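Local structure of 6-O-methylguanine DNA methyltransferase (Enterococcus faecalis, 2B6C) at residues F174-I179 / V202-A207; S182-S187 / S212-K217. The protein is of uncharacterised function but is predicted to be a DNA alkylation repair enzyme of the all-helical AlkD-like family. All blocks are in the same frame, centred on the assembly; numbering follows the deposited sequence. Where two conformers were deposited one is given.

Contacts 1 and 2 follow helix 173-186 along its length and tie it to the C-terminal end of the chain: contact 1 holds the start of helix 205-211, contact 2 the turn that follows that helix. Contact 1 is partly buried, and its chemistry is that of a helix cap beside a small apolar patch. Contact 2 lies at the surface, where cationic and aromatic side chains meet a sulfate and only a little apolar packing remains. Their centres are about 13 Å apart, and they touch where Leu203 CD1 packs 3.5 Å from Leu183 CD1. Glu210, between the two on helix 205-211, forms salt bridges with Lys177 of the first and Arg184 of the second.

Contact 1: F174-I179 / V202-A207; sequences FIQKAI and VLSPLA
Ser204 OG donates to Gln176 OE1 at 2.7 Å, approaching from above the carboxamide plane, about 40° out of it. The same hydroxyl oxygen accepts from Ala207 N at 3.0 Å, so one side chain caps helix 205-211 and also fastens it to helix 173-186. OG reaches both partners because chi1 (71°) sets it between the backbone N and the carbonyl carbon. A water completes the polar group: it donates to Gln176 OE1 and accepts from Ser204 N, giving the amide oxygen two donors. The Gln176 chain bends at chi2 (-56°), and its NE2 is held by Thr170 O, which fixes the rotation of the amide.

Van der Waals contacts flank this polar centre. In one of its two conformers Leu206 leans against the backbone at Lys177, whose ammonium goes to Glu210. Ala207 CB sits 3.6 Å from Gln176 OE1. Its apolar partner is Ile179 CG2, at 3.9 Å. Leu203 CD2 meets that same isoleucine branch more loosely, at 4.3 Å, and both residues also pack on Ile164 of helix 157-166.

The arrangement is a serine N-cap at the start of helix 205-211, docked on helix 173-186 in the helical array of an AlkD-like protein.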
# COMPACT_ATOMS: atom_id res chain seq x y z
N PHE B 174 -13.82 29.73 -2.89
CA PHE B 174 -13.25 28.41 -2.61
C PHE B 174 -14.15 27.57 -1.71
O PHE B 174 -13.99 26.36 -1.61
CB PHE B 174 -11.86 28.53 -2.00
CG PHE B 174 -10.82 29.06 -2.96
CD1 PHE B 174 -10.34 30.36 -2.83
CD2 PHE B 174 -10.33 28.25 -4.00
CE1 PHE B 174 -9.37 30.84 -3.73
CE2 PHE B 174 -9.37 28.74 -4.89
CZ PHE B 174 -8.89 30.04 -4.75
N ILE B 175 -15.09 28.23 -1.04
CA ILE B 175 -16.06 27.50 -0.25
C ILE B 175 -17.24 27.07 -1.12
O ILE B 175 -17.65 25.91 -1.09
CB ILE B 175 -16.47 28.30 1.02
CG1 ILE B 175 -15.35 28.26 2.07
CG2 ILE B 175 -17.79 27.81 1.55
CD1 ILE B 175 -15.14 26.88 2.75
N GLN B 176 -17.76 27.98 -1.95
CA GLN B 176 -18.92 27.62 -2.76
C GLN B 176 -18.55 26.52 -3.79
O GLN B 176 -19.33 25.60 -4.04
CB GLN B 176 -19.54 28.85 -3.43
CG GLN B 176 -20.25 29.81 -2.45
CD GLN B 176 -21.30 29.08 -1.67
OE1 GLN B 176 -22.00 28.25 -2.23
NE2 GLN B 176 -21.40 29.33 -0.37
N LYS B 177 -17.34 26.64 -4.35
CA LYS B 177 -16.76 25.63 -5.22
C LYS B 177 -16.69 24.28 -4.52
O LYS B 177 -17.01 23.26 -5.13
CB LYS B 177 -15.35 26.05 -5.57
CG LYS B 177 -15.08 26.07 -7.06
CD LYS B 177 -14.95 24.67 -7.58
CE LYS B 177 -14.26 24.68 -8.90
NZ LYS B 177 -15.13 24.04 -9.95
N ALA B 178 -16.27 24.27 -3.25
CA ALA B 178 -16.17 23.06 -2.45
C ALA B 178 -17.55 22.44 -2.19
O ALA B 178 -17.71 21.21 -2.21
CB ALA B 178 -15.45 23.34 -1.14
N ILE B 179 -18.56 23.28 -1.98
CA ILE B 179 -19.94 22.79 -1.85
C ILE B 179 -20.41 22.11 -3.14
O ILE B 179 -20.95 21.01 -3.10
CB ILE B 179 -20.95 23.89 -1.44
CG1 ILE B 179 -20.64 24.41 -0.04
CG2 ILE B 179 -22.44 23.38 -1.53
CD1 ILE B 179 -21.47 25.66 0.29
N VAL B 202 -31.40 26.56 -0.42
CA VAL B 202 -31.11 27.54 -1.48
C VAL B 202 -29.60 27.77 -1.58
O VAL B 202 -29.00 28.51 -0.80
CB VAL B 202 -31.91 28.85 -1.31
CG1 VAL B 202 -31.51 29.91 -2.37
CG2 VAL B 202 -33.42 28.56 -1.41
N LEU B 203 -28.99 27.10 -2.55
CA LEU B 203 -27.55 27.11 -2.75
C LEU B 203 -27.15 28.25 -3.67
O LEU B 203 -27.96 28.73 -4.43
CB LEU B 203 -27.08 25.77 -3.33
CG LEU B 203 -27.28 24.54 -2.47
CD1 LEU B 203 -26.86 23.28 -3.27
CD2 LEU B 203 -26.55 24.64 -1.10
N SER B 204 -25.89 28.67 -3.61
CA SER B 204 -25.38 29.72 -4.49
C SER B 204 -25.52 29.28 -5.95
O SER B 204 -25.51 28.06 -6.22
CB SER B 204 -23.90 29.99 -4.16
OG SER B 204 -23.09 28.91 -4.60
N PRO B 205 -25.68 30.23 -6.91
CA PRO B 205 -25.67 29.84 -8.33
C PRO B 205 -24.45 28.95 -8.70
O PRO B 205 -24.62 27.96 -9.43
CB PRO B 205 -25.59 31.19 -9.07
CG PRO B 205 -26.28 32.13 -8.17
CD PRO B 205 -25.91 31.69 -6.75
N LEU B 206 -23.25 29.27 -8.20
CA LEU B 206 -22.08 28.46 -8.54
C LEU B 206 -22.19 27.04 -7.98
O LEU B 206 -21.91 26.08 -8.70
CB LEU B 206 -20.76 29.13 -8.12
CG LEU B 206 -19.53 28.32 -8.55
CD1 LEU B 206 -18.40 29.19 -9.12
CD2 LEU B 206 -19.06 27.46 -7.38
N ALA B 207 -22.59 26.90 -6.71
CA ALA B 207 -22.72 25.58 -6.08
C ALA B 207 -23.81 24.75 -6.77
O ALA B 207 -23.66 23.56 -6.95
CB ALA B 207 -23.00 25.72 -4.55
O HOH W 1 -24.60 27.46 -1.35

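Contact 2: S182-S187 / S212-K217; sequences SLRQYS and SKYLAK. With SO4 (sulfate ion), chain J.
Arg184 and Tyr214 converge on one sulfate, probably from the crystallisation liquor. Tyr214 OH donates to sulfate O4 at 2.6 Å, and O4 lies in the plane of both the phenol ring and the guanidinium. Arg184 NE makes weak bonds to the anion: the one to O2 is 2.8 Å long but strongly bent (124°), the one to O4 nearly straight but 3.4 Å long. The two flat groups stand almost perpendicular, 84° apart, with Arg184 CG at the ring edge, 3.8 Å from Tyr214 CE1. Lys213 CB lies over one face of the guanidinium, toward its rim, and its CG is centred over a face of the Tyr214 ring.

Arg184 reaches the sulfate with an extended chain, CG trans to the backbone N (chi1 -174°), while its NH1 is anchored by a salt bridge to Glu210. Tyr214 is set by a type I beta turn, Ser212 to Leu215, that follows helix 205-211 and is closed by Leu215 N bonding to Ser212 O. In the all-helical AlkD-like array this turn packs on helix 173-186.

Farther out, Ser187 OG donates back to Arg184 O at 2.6 Å, tilted from the carbonyl plane. A water donates to that hydroxyl and accepts from Tyr214 N, bridging helix and turn. Ser187 CB touches Leu215 CD2 at 4.0 Å, beside Val194 and Pro191 of helix 191-200.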
# COMPACT_ATOMS: atom_id res chain seq x y z
N SER B 182 -18.68 18.77 -3.74
CA SER B 182 -19.11 17.72 -2.80
C SER B 182 -20.44 17.12 -3.29
O SER B 182 -20.65 15.92 -3.17
CB SER B 182 -19.22 18.23 -1.37
OG SER B 182 -20.44 18.91 -1.18
N LEU B 183 -21.27 17.97 -3.91
CA LEU B 183 -22.57 17.53 -4.44
C LEU B 183 -22.42 16.79 -5.76
O LEU B 183 -23.01 15.72 -5.93
CB LEU B 183 -23.56 18.70 -4.53
CG LEU B 183 -23.95 19.23 -3.16
CD1 LEU B 183 -24.62 20.59 -3.28
CD2 LEU B 183 -24.79 18.22 -2.35
N ARG B 184 -21.60 17.35 -6.65
CA ARG B 184 -21.23 16.70 -7.90
C ARG B 184 -20.72 15.27 -7.71
O ARG B 184 -21.24 14.35 -8.34
CB ARG B 184 -20.19 17.54 -8.63
CG ARG B 184 -19.81 17.09 -10.01
CD ARG B 184 -18.76 18.05 -10.44
NE ARG B 184 -18.42 17.99 -11.84
CZ ARG B 184 -18.65 18.96 -12.73
NH1 ARG B 184 -19.32 20.06 -12.43
NH2 ARG B 184 -18.24 18.78 -13.97
N GLN B 185 -19.74 15.09 -6.83
CA GLN B 185 -19.16 13.76 -6.57
C GLN B 185 -20.16 12.80 -5.95
O GLN B 185 -20.27 11.62 -6.37
CB GLN B 185 -17.95 13.87 -5.62
CG GLN B 185 -16.65 14.33 -6.29
CD GLN B 185 -16.26 13.39 -7.43
OE1 GLN B 185 -16.29 13.78 -8.59
NE2 GLN B 185 -15.85 12.16 -7.09
N TYR B 186 -20.86 13.28 -4.91
CA TYR B 186 -21.81 12.41 -4.25
C TYR B 186 -23.00 12.02 -5.16
O TYR B 186 -23.53 10.90 -5.05
CB TYR B 186 -22.26 12.97 -2.90
CG TYR B 186 -23.02 11.95 -2.10
CD1 TYR B 186 -22.53 10.64 -1.95
CD2 TYR B 186 -24.24 12.30 -1.48
CE1 TYR B 186 -23.24 9.69 -1.22
CE2 TYR B 186 -24.97 11.34 -0.74
CZ TYR B 186 -24.45 10.04 -0.62
OH TYR B 186 -25.15 9.10 0.10
N SER B 187 -23.39 12.90 -6.09
CA SER B 187 -24.46 12.55 -7.05
C SER B 187 -24.15 11.34 -7.93
O SER B 187 -25.06 10.74 -8.53
CB SER B 187 -24.82 13.74 -7.95
OG SER B 187 -23.79 13.96 -8.90
N SER B 212 -25.20 20.08 -9.79
CA SER B 212 -26.29 19.47 -10.53
C SER B 212 -25.86 18.92 -11.91
O SER B 212 -26.71 18.48 -12.69
CB SER B 212 -27.48 20.42 -10.63
OG SER B 212 -27.18 21.47 -11.51
N LYS B 213 -24.56 18.91 -12.19
CA LYS B 213 -24.06 18.41 -13.47
C LYS B 213 -24.64 17.05 -13.89
O LYS B 213 -25.06 16.89 -15.05
CB LYS B 213 -22.53 18.34 -13.53
CG LYS B 213 -22.10 17.75 -14.87
CD LYS B 213 -20.67 18.02 -15.24
CE LYS B 213 -20.46 17.92 -16.76
NZ LYS B 213 -19.02 17.64 -17.07
N TYR B 214 -24.70 16.10 -12.95
CA TYR B 214 -25.18 14.75 -13.25
C TYR B 214 -26.61 14.47 -12.91
O TYR B 214 -27.01 13.30 -12.83
CB TYR B 214 -24.27 13.67 -12.62
CG TYR B 214 -22.86 13.83 -13.10
CD1 TYR B 214 -21.88 14.39 -12.29
CD2 TYR B 214 -22.53 13.48 -14.41
CE1 TYR B 214 -20.59 14.58 -12.76
CE2 TYR B 214 -21.25 13.65 -14.88
CZ TYR B 214 -20.29 14.21 -14.06
OH TYR B 214 -19.02 14.37 -14.56
N LEU B 215 -27.40 15.50 -12.71
CA LEU B 215 -28.82 15.27 -12.48
C LEU B 215 -29.57 15.45 -13.80
O LEU B 215 -29.29 16.40 -14.54
CB LEU B 215 -29.33 16.20 -11.38
CG LEU B 215 -28.48 16.21 -10.10
CD1 LEU B 215 -28.99 17.28 -9.14
CD2 LEU B 215 -28.40 14.83 -9.42
N ALA B 216 -30.49 14.53 -14.11
CA ALA B 216 -31.34 14.65 -15.31
C ALA B 216 -32.21 15.93 -15.33
O ALA B 216 -32.66 16.39 -14.27
CB ALA B 216 -32.22 13.40 -15.43
N LYS B 217 -32.43 16.51 -16.52
CA LYS B 217 -33.30 17.70 -16.68
C LYS B 217 -34.69 17.35 -17.27
O LYS B 217 -34.81 16.42 -18.07
CB LYS B 217 -32.64 18.75 -17.58
CG LYS B 217 -31.58 19.63 -16.92
CD LYS B 217 -31.28 20.86 -17.83
CE LYS B 217 -30.52 21.97 -17.08
NZ LYS B 217 -29.07 21.64 -16.85
S SO4 J . -15.83 15.65 -13.07
O1 SO4 J . -15.28 15.34 -14.38
O2 SO4 J . -15.95 17.10 -12.93
O3 SO4 J . -14.88 15.17 -12.07
O4 SO4 J . -17.14 15.05 -12.89
O HOH W 2 -24.33 16.34 -10.27